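Local structure of cutm, flavoprotein of carbon monoxide dehydrogenase (Hydrogenophaga pseudoflava, 1FFV) at residues V18-Q23 and H50-N55; P173-A176 and G180-Y183; G33-L38 and P104-R109. The protein is the FAD-carrying subunit of carbon monoxide dehydrogenase and probably passes electrons from the enzyme's iron-sulfur clusters to an outside acceptor through its flavin. All coordinates share one frame; numbering follows the deposited sequence.

Along the chain the segments of contacts 1 and 3 alternate, and contact 2 comes after both. Contacts 1 and 3 lie with their centres 19 Å apart in the FAD-binding region: contact 1 packs helix 14-24 on strand 50-53, the middle strand of a three-stranded parallel sheet, while contact 3 brings the pyrophosphate-binding turn before helix 37-42 against residues 104-109. They meet where Leu51 packs on Leu37, and together supply parts of the FAD site from the adenine to the flavin end. Contact 2 sits 35 Å from contact 1, centre to centre, on the other side of the chain's centre, where strand 166-173 of one antiparallel sheet leads into strand 180-186 of another.

Contact 1. Residues V18-Q23 and H50-N55; sequences VALLGQ and HLIDIN. With FAD (flavin-adenine dinucleotide), chain J.
Ile52 and the two leucines Leu20 and Leu21 make the whole of the direct contact, and it is entirely apolar. The end methyl of Ile52 does most of the touching: CD1 lies 3.7 Å from CB of Leu20 and 3.8 Å from CD2 of Leu21, so one carbon meets two successive residues of helix 14-24. CG1 of Ile52 stands anti to the carbonyl carbon (chi1 -59°), and with chi2 near 164° the chain runs out extended and carries CD1 to the helix. The branch methyl CG2 of Ile52 adds a looser touch on CD1 of Leu20. Each leucine crosses the isoleucine at a slant. Pro11 and Ala28 also pack on Ile52, while Leu30 of strand 28-31 touches Leu21.

Within residues 50-55 the side-chain polar bond comes at the far end. The carboxylate of Asp53 forms an Asx turn: the backbone N of Asn55 donates to OD1 of Asp53 over 2.8 Å, arriving from above the carboxylate plane, 35° out of it. OD2 of Asp53 is hydrogen-bonded to Tyr8 OH and to a polar side chain of another protein chain.

Contact with the cofactor comes from Ile54, whose CD1 lies 3.7 Å from N6A of FAD, at the exocyclic amine of the adenine.

With no hydrogen bond between helix and strand, their union rests on hydrophobic packing of one face of the parallel sheet, whereas the turn after the strand is held by the bond to the Asp53 carboxylate, while Ile54 within it sends an apolar methyl to the adenine.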
loop_
_atom_site.group_PDB
_atom_site.type_symbol
_atom_site.label_atom_id
_atom_site.label_comp_id
_atom_site.label_asym_id
_atom_site.label_seq_id
_atom_site.Cartn_x
_atom_site.Cartn_y
_atom_site.Cartn_z
ATOM N N VAL C 18 38.363 -32.183 -17.151
ATOM C CA VAL C 18 39.739 -32.450 -16.742
ATOM C C VAL C 18 40.670 -31.319 -17.190
ATOM O O VAL C 18 41.550 -30.899 -16.438
ATOM C CB VAL C 18 40.232 -33.802 -17.312
ATOM C CG1 VAL C 18 41.733 -33.975 -17.083
ATOM C CG2 VAL C 18 39.463 -34.950 -16.665
ATOM N N ALA C 19 40.465 -30.827 -18.407
ATOM C CA ALA C 19 41.278 -29.739 -18.940
ATOM C C ALA C 19 41.136 -28.501 -18.052
ATOM O O ALA C 19 42.137 -27.895 -17.665
ATOM C CB ALA C 19 40.854 -29.413 -20.376
ATOM N N LEU C 20 39.891 -28.143 -17.726
ATOM C CA LEU C 20 39.601 -26.987 -16.873
ATOM C C LEU C 20 40.249 -27.127 -15.499
ATOM O O LEU C 20 40.773 -26.150 -14.955
ATOM C CB LEU C 20 38.092 -26.795 -16.720
ATOM C CG LEU C 20 37.328 -26.266 -17.933
ATOM C CD1 LEU C 20 35.846 -26.400 -17.686
ATOM C CD2 LEU C 20 37.695 -24.806 -18.199
ATOM N N LEU C 21 40.217 -28.337 -14.940
ATOM C CA LEU C 21 40.833 -28.594 -13.642
ATOM C C LEU C 21 42.331 -28.309 -13.715
ATOM O O LEU C 21 42.903 -27.691 -12.810
ATOM C CB LEU C 21 40.616 -30.047 -13.217
ATOM C CG LEU C 21 39.270 -30.417 -12.606
ATOM C CD1 LEU C 21 39.183 -31.918 -12.447
ATOM C CD2 LEU C 21 39.104 -29.716 -11.262
ATOM N N GLY C 22 42.951 -28.754 -14.810
ATOM C CA GLY C 22 44.374 -28.549 -15.008
ATOM C C GLY C 22 44.718 -27.093 -15.252
ATOM O O GLY C 22 45.714 -26.579 -14.727
ATOM N N GLN C 23 43.870 -26.422 -16.026
ATOM C CA GLN C 23 44.059 -25.016 -16.358
ATOM C C GLN C 23 43.836 -24.068 -15.179
ATOM O O GLN C 23 44.628 -23.146 -14.954
ATOM C CB GLN C 23 43.120 -24.635 -17.501
ATOM C CG GLN C 23 43.133 -23.161 -17.873
ATOM C CD GLN C 23 41.994 -22.796 -18.808
ATOM O OE1 GLN C 23 41.437 -21.694 -18.704
ATOM N NE2 GLN C 23 41.630 -23.716 -19.710
ATOM N N HIS C 50 36.508 -20.903 -8.793
ATOM C CA HIS C 50 35.919 -21.497 -9.986
ATOM C C HIS C 50 35.146 -22.773 -9.668
ATOM O O HIS C 50 35.628 -23.635 -8.930
ATOM C CB HIS C 50 37.010 -21.847 -11.008
ATOM C CG HIS C 50 37.695 -20.658 -11.602
ATOM N ND1 HIS C 50 37.296 -20.090 -12.793
ATOM C CD2 HIS C 50 38.758 -19.935 -11.175
ATOM C CE1 HIS C 50 38.085 -19.066 -13.074
ATOM N NE2 HIS C 50 38.980 -18.951 -12.109
ATOM N N LEU C 51 33.940 -22.882 -10.215
ATOM C CA LEU C 51 33.132 -24.079 -10.027
ATOM C C LEU C 51 32.922 -24.720 -11.386
ATOM O O LEU C 51 32.450 -24.076 -12.327
ATOM C CB LEU C 51 31.779 -23.765 -9.384
ATOM C CG LEU C 51 31.776 -23.472 -7.883
ATOM C CD1 LEU C 51 30.341 -23.414 -7.378
ATOM C CD2 LEU C 51 32.557 -24.554 -7.150
ATOM N N ILE C 52 33.343 -25.973 -11.504
ATOM C CA ILE C 52 33.191 -26.701 -12.751
ATOM C C ILE C 52 32.017 -27.647 -12.600
ATOM O O ILE C 52 32.118 -28.690 -11.952
ATOM C CB ILE C 52 34.458 -27.497 -13.103
ATOM C CG1 ILE C 52 35.644 -26.547 -13.224
ATOM C CG2 ILE C 52 34.253 -28.273 -14.407
ATOM C CD1 ILE C 52 36.962 -27.256 -13.184
ATOM N N ASP C 53 30.899 -27.252 -13.188
ATOM C CA ASP C 53 29.673 -28.034 -13.141
ATOM C C ASP C 53 29.767 -29.240 -14.075
ATOM O O ASP C 53 29.951 -29.097 -15.289
ATOM C CB ASP C 53 28.488 -27.140 -13.535
ATOM C CG ASP C 53 27.137 -27.770 -13.241
ATOM O OD1 ASP C 53 27.046 -28.998 -13.021
ATOM O OD2 ASP C 53 26.147 -27.016 -13.234
ATOM N N ILE C 54 29.643 -30.431 -13.501
ATOM C CA ILE C 54 29.697 -31.653 -14.289
ATOM C C ILE C 54 28.317 -32.306 -14.482
ATOM O O ILE C 54 28.238 -33.481 -14.829
ATOM C CB ILE C 54 30.708 -32.666 -13.694
ATOM C CG1 ILE C 54 30.381 -32.952 -12.223
ATOM C CG2 ILE C 54 32.129 -32.125 -13.832
ATOM C CD1 ILE C 54 31.278 -33.986 -11.574
ATOM N N ASN C 55 27.242 -31.530 -14.305
ATOM C CA ASN C 55 25.863 -32.024 -14.471
ATOM C C ASN C 55 25.387 -32.129 -15.917
ATOM O O ASN C 55 24.304 -32.661 -16.169
ATOM C CB ASN C 55 24.848 -31.138 -13.730
ATOM C CG ASN C 55 24.783 -31.422 -12.248
ATOM O OD1 ASN C 55 25.440 -30.735 -11.462
ATOM N ND2 ASN C 55 23.986 -32.411 -11.853
HETATM P PA FAD J . 28.902 -31.996 -4.177
HETATM O O1A FAD J . 29.339 -31.345 -5.425
HETATM O O2A FAD J . 28.200 -31.281 -3.264
HETATM O O5B FAD J . 30.196 -32.416 -3.562
HETATM C C5B FAD J . 31.102 -33.228 -4.281
HETATM C C4B FAD J . 32.464 -33.113 -3.609
HETATM O O4B FAD J . 33.244 -34.164 -4.256
HETATM C C3B FAD J . 33.282 -31.897 -3.953
HETATM O O3B FAD J . 34.461 -31.738 -3.250
HETATM C C2B FAD J . 33.396 -32.103 -5.448
HETATM O O2B FAD J . 34.341 -31.245 -5.992
HETATM C C1B FAD J . 33.785 -33.547 -5.513
HETATM N N9A FAD J . 33.155 -34.347 -6.549
HETATM C C8A FAD J . 31.814 -34.482 -6.804
HETATM N N7A FAD J . 31.563 -35.297 -7.825
HETATM C C5A FAD J . 32.800 -35.704 -8.255
HETATM C C6A FAD J . 33.204 -36.607 -9.323
HETATM N N6A FAD J . 32.375 -37.218 -10.126
HETATM N N1A FAD J . 34.552 -36.767 -9.443
HETATM C C2A FAD J . 35.445 -36.156 -8.633
HETATM N N3A FAD J . 35.169 -35.323 -7.631
HETATM C C4A FAD J . 33.827 -35.131 -7.472
HETATM N N1 FAD J . 24.876 -37.851 2.877
HETATM C C2 FAD J . 24.865 -39.060 3.419
HETATM O O2 FAD J . 25.600 -39.911 3.040
HETATM N N3 FAD J . 23.990 -39.418 4.472
HETATM C C4 FAD J . 23.098 -38.522 4.994
HETATM O O4 FAD J . 22.360 -38.867 5.895
HETATM C C4X FAD J . 23.099 -37.187 4.417
HETATM N N5 FAD J . 22.250 -36.269 4.888
HETATM C C5X FAD J . 22.287 -35.037 4.315
HETATM C C6 FAD J . 21.396 -34.088 4.818
HETATM C C7 FAD J . 21.349 -32.826 4.319
HETATM C C7M FAD J . 20.377 -31.820 4.887
HETATM C C8 FAD J . 22.225 -32.440 3.244
HETATM C C8M FAD J . 22.196 -31.043 2.672
HETATM C C9 FAD J . 23.125 -33.382 2.721
HETATM C C9A FAD J . 23.155 -34.666 3.249
HETATM N N10 FAD J . 24.046 -35.670 2.769
HETATM C C10 FAD J . 24.029 -36.896 3.326
HETATM C "C1'" FAD J . 24.963 -35.341 1.628
HETATM C "C2'" FAD J . 24.678 -35.716 0.100
HETATM O "O2'" FAD J . 24.380 -36.996 0.590
HETATM C "C3'" FAD J . 26.037 -35.080 -0.119
HETATM O "O3'" FAD J . 24.985 -34.524 -0.941
HETATM C "C4'" FAD J . 26.731 -35.171 -1.462
HETATM O "O4'" FAD J . 27.577 -35.587 -0.341
HETATM C "C5'" FAD J . 28.048 -34.497 -1.863
HETATM O "O5'" FAD J . 27.399 -35.167 -3.176
HETATM P P FAD J . 27.022 -34.180 -4.283
HETATM O O1P FAD J . 26.577 -35.089 -5.452
HETATM O O2P FAD J . 26.054 -33.263 -3.912
HETATM O O3P FAD J . 28.221 -33.381 -4.591
#

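Contact 2. Residues P173-A176 and G180-Y183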
loop_
_atom_site.group_PDB
_atom_site.type_symbol
_atom_site.label_atom_id
_atom_site.label_comp_id
_atom_site.label_asym_id
_atom_site.label_seq_id
_atom_site.Cartn_x
_atom_site.Cartn_y
_atom_site.Cartn_z
ATOM N N PRO C 173 30.611 -55.549 -8.214
ATOM C CA PRO C 173 30.196 -56.900 -8.598
ATOM C C PRO C 173 28.764 -57.185 -8.174
ATOM O O PRO C 173 28.350 -56.838 -7.070
ATOM C CB PRO C 173 31.207 -57.796 -7.870
ATOM C CG PRO C 173 31.704 -56.953 -6.745
ATOM C CD PRO C 173 31.814 -55.589 -7.364
ATOM N N ALA C 174 27.986 -57.742 -9.090
ATOM C CA ALA C 174 26.600 -58.077 -8.799
ATOM C C ALA C 174 26.573 -59.111 -7.683
ATOM O O ALA C 174 27.436 -59.989 -7.614
ATOM C CB ALA C 174 25.916 -58.627 -10.046
ATOM N N PHE C 175 25.614 -58.968 -6.777
ATOM C CA PHE C 175 25.474 -59.898 -5.670
ATOM C C PHE C 175 25.225 -61.288 -6.231
ATOM O O PHE C 175 24.407 -61.460 -7.142
ATOM C CB PHE C 175 24.274 -59.519 -4.790
ATOM C CG PHE C 175 24.536 -58.391 -3.826
ATOM C CD1 PHE C 175 25.718 -57.651 -3.879
ATOM C CD2 PHE C 175 23.582 -58.064 -2.862
ATOM C CE1 PHE C 175 25.939 -56.604 -2.986
ATOM C CE2 PHE C 175 23.797 -57.022 -1.969
ATOM C CZ PHE C 175 24.976 -56.289 -2.029
ATOM N N ALA C 176 25.947 -62.274 -5.714
ATOM C CA ALA C 176 25.741 -63.648 -6.150
ATOM C C ALA C 176 24.409 -64.070 -5.523
ATOM O O ALA C 176 24.057 -63.595 -4.439
ATOM C CB ALA C 176 26.876 -64.537 -5.660
ATOM N N GLY C 180 23.419 -62.194 1.470
ATOM C CA GLY C 180 22.741 -61.494 2.544
ATOM C C GLY C 180 23.383 -60.124 2.683
ATOM O O GLY C 180 24.565 -59.953 2.345
ATOM N N TRP C 181 22.633 -59.158 3.207
ATOM C CA TRP C 181 23.144 -57.798 3.354
ATOM C C TRP C 181 22.385 -56.999 4.404
ATOM O O TRP C 181 21.326 -57.416 4.878
ATOM C CB TRP C 181 23.039 -57.075 2.010
ATOM C CG TRP C 181 21.683 -57.246 1.381
ATOM C CD1 TRP C 181 21.266 -58.290 0.595
ATOM C CD2 TRP C 181 20.550 -56.392 1.546
ATOM N NE1 TRP C 181 19.940 -58.138 0.271
ATOM C CE2 TRP C 181 19.475 -56.980 0.841
ATOM C CE3 TRP C 181 20.334 -55.188 2.228
ATOM C CZ2 TRP C 181 18.196 -56.403 0.798
ATOM C CZ3 TRP C 181 19.065 -54.613 2.186
ATOM C CH2 TRP C 181 18.012 -55.223 1.474
ATOM N N ALA C 182 22.915 -55.824 4.731
ATOM C CA ALA C 182 22.279 -54.952 5.703
ATOM C C ALA C 182 23.040 -53.657 5.924
ATOM O O ALA C 182 24.250 -53.591 5.719
ATOM C CB ALA C 182 22.114 -55.680 7.041
ATOM N N TYR C 183 22.296 -52.614 6.275
ATOM C CA TYR C 183 22.872 -51.319 6.613
ATOM C C TYR C 183 22.087 -50.797 7.804
ATOM O O TYR C 183 20.940 -50.373 7.664
ATOM C CB TYR C 183 22.791 -50.300 5.478
ATOM C CG TYR C 183 23.619 -49.072 5.786
ATOM C CD1 TYR C 183 24.959 -49.205 6.166
ATOM C CD2 TYR C 183 23.067 -47.787 5.751
ATOM C CE1 TYR C 183 25.730 -48.098 6.508
ATOM C CE2 TYR C 183 23.840 -46.661 6.095
ATOM C CZ TYR C 183 25.172 -46.835 6.472
ATOM O OH TYR C 183 25.965 -45.765 6.819
#
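Phe175 and Trp181 run across each other at about a right angle, and the contact between the two segments is theirs alone. Their rings are inclined, with the phenyl plane 42° from that of the five-membered ring of the indole and the centroids 5.7 Å apart, an oblique pairing. The phenyl offers its edge: CE2 of Phe175 comes 3.8 Å from CD1 of Trp181, which lies near the phenyl plane, and the same CE2 reaches on to CG and CB of the tryptophan. Trp181 holds its CG between the backbone N and the carbonyl carbon (chi1 48°), which brings the pyrrole side of the indole round to the phenylalanine. The pair spans the short connection between two antiparallel sheets, from the end of strand 166-173 to the start of strand 180-186, an edge strand of the second sheet within this chain, and so joins the FAD-binding region to the C-terminal domain. Pro92 and Leu93 of helix 92-97 touch both aromatic side chains. Arg285 of helix 264-285 makes a cation-pi contact with the indole, and its NH1 also bonds the backbone O of Trp181.

Contact 3. Residues G33-L38 and P104-R109; sequences GGHSLL and PQVRNR. With FAD (flavin-adenine dinucleotide), chain J.
His35 fills the tight part of the contact, its imidazole packed against Val106 and Arg109, both on one side of the ring plane. CE1 of His35 lies 3.5 Å from CB of Arg109, while CD2 of His35 is 3.8 Å from CG1 of Val106. The ring is held in rotation by its own segment: ND1 of His35 donates to O of Gly33 over 2.9 Å, nearly straight at 169°, with that oxygen in the ring plane. Backbone packing is equally close, since CA of Gly33 stands 3.1 Å from O of Arg109 in a CA-H...O contact, and any side chain at Gly33 would run into that oxygen.

The looser side is bridged by water. One water donates to O of Gly33 and accepts from NE of Arg109; bends of the Arg109 chain at chi2 and chi3 bring the guanidinium round to it. A second links NE2 of His35 to O of Gln105, both bonds weak. Replacing His35 by an alanine would probably open a gap beside CG1 of Val106 and CB of Arg109 and leave O of Gly33 without its imidazole donor.

Backbone amides of the same turn grip the FAD pyrophosphate. N of His35 bonds O2P of FAD at 3.0 Å, and O2A of FAD accepts from N of both Ser36 and Leu37; the bonds from Gly33 and Gly34 are weak. Leu37 begins helix 37-42, whose N-terminal end probably helps steady the negative phosphates. Val106 extends the contact to the isoalloxazine, its CG1 3.9 Å from C9 of FAD, and its side chain is about 8 Å from a two-iron, two-sulfur cluster. The chemistry thus pairs a phosphate site of main-chain N-H groups with a histidine that ties this turn to residues 104-109 beside the flavin.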
loop_
_atom_site.group_PDB
_atom_site.type_symbol
_atom_site.label_atom_id
_atom_site.label_comp_id
_atom_site.label_asym_id
_atom_site.label_seq_id
_atom_site.Cartn_x
_atom_site.Cartn_y
_atom_site.Cartn_z
ATOM N N GLY C 33 26.126 -32.685 -7.356
ATOM C CA GLY C 33 24.800 -32.384 -6.836
ATOM C C GLY C 33 24.781 -31.104 -6.012
ATOM O O GLY C 33 23.716 -30.556 -5.721
ATOM N N GLY C 34 25.969 -30.645 -5.614
ATOM C CA GLY C 34 26.099 -29.422 -4.837
ATOM C C GLY C 34 25.537 -29.446 -3.427
ATOM O O GLY C 34 25.597 -28.434 -2.725
ATOM N N HIS C 35 25.041 -30.595 -2.980
ATOM C CA HIS C 35 24.463 -30.663 -1.646
ATOM C C HIS C 35 25.407 -30.818 -0.454
ATOM O O HIS C 35 24.975 -31.027 0.680
ATOM C CB HIS C 35 23.274 -31.626 -1.612
ATOM C CG HIS C 35 22.010 -31.010 -2.124
ATOM N ND1 HIS C 35 21.885 -30.536 -3.412
ATOM C CD2 HIS C 35 20.842 -30.719 -1.501
ATOM C CE1 HIS C 35 20.697 -29.975 -3.560
ATOM N NE2 HIS C 35 20.044 -30.074 -2.415
ATOM N N SER C 36 26.699 -30.675 -0.727
ATOM C CA SER C 36 27.740 -30.694 0.296
ATOM C C SER C 36 28.594 -29.460 0.026
ATOM O O SER C 36 28.891 -28.691 0.940
ATOM C CB SER C 36 28.595 -31.955 0.224
ATOM O OG SER C 36 28.061 -32.973 1.051
ATOM N N LEU C 37 28.889 -29.230 -1.256
ATOM C CA LEU C 37 29.708 -28.099 -1.690
ATOM C C LEU C 37 29.030 -26.745 -1.542
ATOM O O LEU C 37 29.633 -25.808 -1.008
ATOM C CB LEU C 37 30.178 -28.283 -3.132
ATOM C CG LEU C 37 31.007 -27.102 -3.673
ATOM C CD1 LEU C 37 32.291 -26.921 -2.856
ATOM C CD2 LEU C 37 31.338 -27.332 -5.149
ATOM N N LEU C 38 27.798 -26.619 -2.030
ATOM C CA LEU C 38 27.099 -25.340 -1.897
ATOM C C LEU C 38 26.915 -24.977 -0.421
ATOM O O LEU C 38 27.145 -23.826 -0.035
ATOM C CB LEU C 38 25.789 -25.329 -2.680
ATOM C CG LEU C 38 26.014 -25.427 -4.193
ATOM C CD1 LEU C 38 24.678 -25.400 -4.919
ATOM C CD2 LEU C 38 26.914 -24.280 -4.676
ATOM N N PRO C 104 13.947 -36.706 0.409
ATOM C CA PRO C 104 13.628 -36.727 -1.027
ATOM C C PRO C 104 14.253 -35.633 -1.896
ATOM O O PRO C 104 14.809 -35.931 -2.950
ATOM C CB PRO C 104 12.101 -36.668 -1.040
ATOM C CG PRO C 104 11.739 -37.421 0.198
ATOM C CD PRO C 104 12.715 -36.832 1.205
ATOM N N GLN C 105 14.177 -34.383 -1.456
ATOM C CA GLN C 105 14.743 -33.277 -2.228
ATOM C C GLN C 105 16.237 -33.415 -2.424
ATOM O O GLN C 105 16.737 -33.273 -3.537
ATOM C CB GLN C 105 14.451 -31.932 -1.564
ATOM C CG GLN C 105 13.020 -31.485 -1.686
ATOM C CD GLN C 105 12.183 -31.868 -0.487
ATOM O OE1 GLN C 105 12.250 -33.009 -0.014
ATOM N NE2 GLN C 105 11.393 -30.919 0.015
ATOM N N VAL C 106 16.950 -33.659 -1.331
ATOM C CA VAL C 106 18.394 -33.821 -1.380
ATOM C C VAL C 106 18.745 -34.979 -2.306
ATOM O O VAL C 106 19.654 -34.874 -3.126
ATOM C CB VAL C 106 18.975 -34.062 0.033
ATOM C CG1 VAL C 106 20.500 -34.242 -0.029
ATOM C CG2 VAL C 106 18.624 -32.889 0.943
ATOM N N ARG C 107 17.976 -36.058 -2.228
ATOM C CA ARG C 107 18.226 -37.222 -3.064
ATOM C C ARG C 107 17.969 -37.035 -4.554
ATOM O O ARG C 107 18.289 -37.914 -5.344
ATOM C CB ARG C 107 17.465 -38.433 -2.539
ATOM C CG ARG C 107 18.058 -38.991 -1.260
ATOM C CD ARG C 107 17.541 -40.388 -0.990
ATOM N NE ARG C 107 16.088 -40.400 -0.919
ATOM C CZ ARG C 107 15.401 -40.207 0.195
ATOM N NH1 ARG C 107 16.036 -39.995 1.338
ATOM N NH2 ARG C 107 14.081 -40.192 0.155
ATOM N N ASN C 108 17.354 -35.920 -4.937
ATOM C CA ASN C 108 17.101 -35.625 -6.348
ATOM C C ASN C 108 18.307 -34.899 -6.956
ATOM O O ASN C 108 18.347 -34.662 -8.163
ATOM C CB ASN C 108 15.865 -34.734 -6.516
ATOM C CG ASN C 108 14.554 -35.509 -6.472
ATOM O OD1 ASN C 108 13.518 -34.947 -6.078
ATOM N ND2 ASN C 108 14.576 -36.768 -6.898
ATOM N N ARG C 109 19.274 -34.525 -6.119
ATOM C CA ARG C 109 20.461 -33.806 -6.583
ATOM C C ARG C 109 21.769 -34.479 -6.155
ATOM O O ARG C 109 22.696 -34.616 -6.949
ATOM C CB ARG C 109 20.441 -32.360 -6.081
ATOM C CG ARG C 109 19.275 -31.508 -6.598
ATOM C CD ARG C 109 19.284 -31.337 -8.116
ATOM N NE ARG C 109 20.549 -30.775 -8.596
ATOM C CZ ARG C 109 20.932 -30.735 -9.873
ATOM N NH1 ARG C 109 20.151 -31.221 -10.830
ATOM N NH2 ARG C 109 22.123 -30.242 -10.186
HETATM P PA FAD J . 28.902 -31.996 -4.177
HETATM O O1A FAD J . 29.339 -31.345 -5.425
HETATM O O2A FAD J . 28.200 -31.281 -3.264
HETATM O O5B FAD J . 30.196 -32.416 -3.562
HETATM C C5B FAD J . 31.102 -33.228 -4.281
HETATM C C4B FAD J . 32.464 -33.113 -3.609
HETATM O O4B FAD J . 33.244 -34.164 -4.256
HETATM C C3B FAD J . 33.282 -31.897 -3.953
HETATM O O3B FAD J . 34.461 -31.738 -3.250
HETATM C C2B FAD J . 33.396 -32.103 -5.448
HETATM O O2B FAD J . 34.341 -31.245 -5.992
HETATM C C1B FAD J . 33.785 -33.547 -5.513
HETATM N N9A FAD J . 33.155 -34.347 -6.549
HETATM C C8A FAD J . 31.814 -34.482 -6.804
HETATM N N7A FAD J . 31.563 -35.297 -7.825
HETATM C C5A FAD J . 32.800 -35.704 -8.255
HETATM C C6A FAD J . 33.204 -36.607 -9.323
HETATM N N6A FAD J . 32.375 -37.218 -10.126
HETATM N N1A FAD J . 34.552 -36.767 -9.443
HETATM C C2A FAD J . 35.445 -36.156 -8.633
HETATM N N3A FAD J . 35.169 -35.323 -7.631
HETATM C C4A FAD J . 33.827 -35.131 -7.472
HETATM N N1 FAD J . 24.876 -37.851 2.877
HETATM C C2 FAD J . 24.865 -39.060 3.419
HETATM O O2 FAD J . 25.600 -39.911 3.040
HETATM N N3 FAD J . 23.990 -39.418 4.472
HETATM C C4 FAD J . 23.098 -38.522 4.994
HETATM O O4 FAD J . 22.360 -38.867 5.895
HETATM C C4X FAD J . 23.099 -37.187 4.417
HETATM N N5 FAD J . 22.250 -36.269 4.888
HETATM C C5X FAD J . 22.287 -35.037 4.315
HETATM C C6 FAD J . 21.396 -34.088 4.818
HETATM C C7 FAD J . 21.349 -32.826 4.319
HETATM C C7M FAD J . 20.377 -31.820 4.887
HETATM C C8 FAD J . 22.225 -32.440 3.244
HETATM C C8M FAD J . 22.196 -31.043 2.672
HETATM C C9 FAD J . 23.125 -33.382 2.721
HETATM C C9A FAD J . 23.155 -34.666 3.249
HETATM N N10 FAD J . 24.046 -35.670 2.769
HETATM C C10 FAD J . 24.029 -36.896 3.326
HETATM C "C1'" FAD J . 24.963 -35.341 1.628
HETATM C "C2'" FAD J . 24.678 -35.716 0.100
HETATM O "O2'" FAD J . 24.380 -36.996 0.590
HETATM C "C3'" FAD J . 26.037 -35.080 -0.119
HETATM O "O3'" FAD J . 24.985 -34.524 -0.941
HETATM C "C4'" FAD J . 26.731 -35.171 -1.462
HETATM O "O4'" FAD J . 27.577 -35.587 -0.341
HETATM C "C5'" FAD J . 28.048 -34.497 -1.863
HETATM O "O5'" FAD J . 27.399 -35.167 -3.176
HETATM P P FAD J . 27.022 -34.180 -4.283
HETATM O O1P FAD J . 26.577 -35.089 -5.452
HETATM O O2P FAD J . 26.054 -33.263 -3.912
HETATM O O3P FAD J . 28.221 -33.381 -4.591
HETATM O O HOH W 1 21.518 -28.673 -6.900
HETATM O O HOH W 2 17.351 -30.551 -3.218
#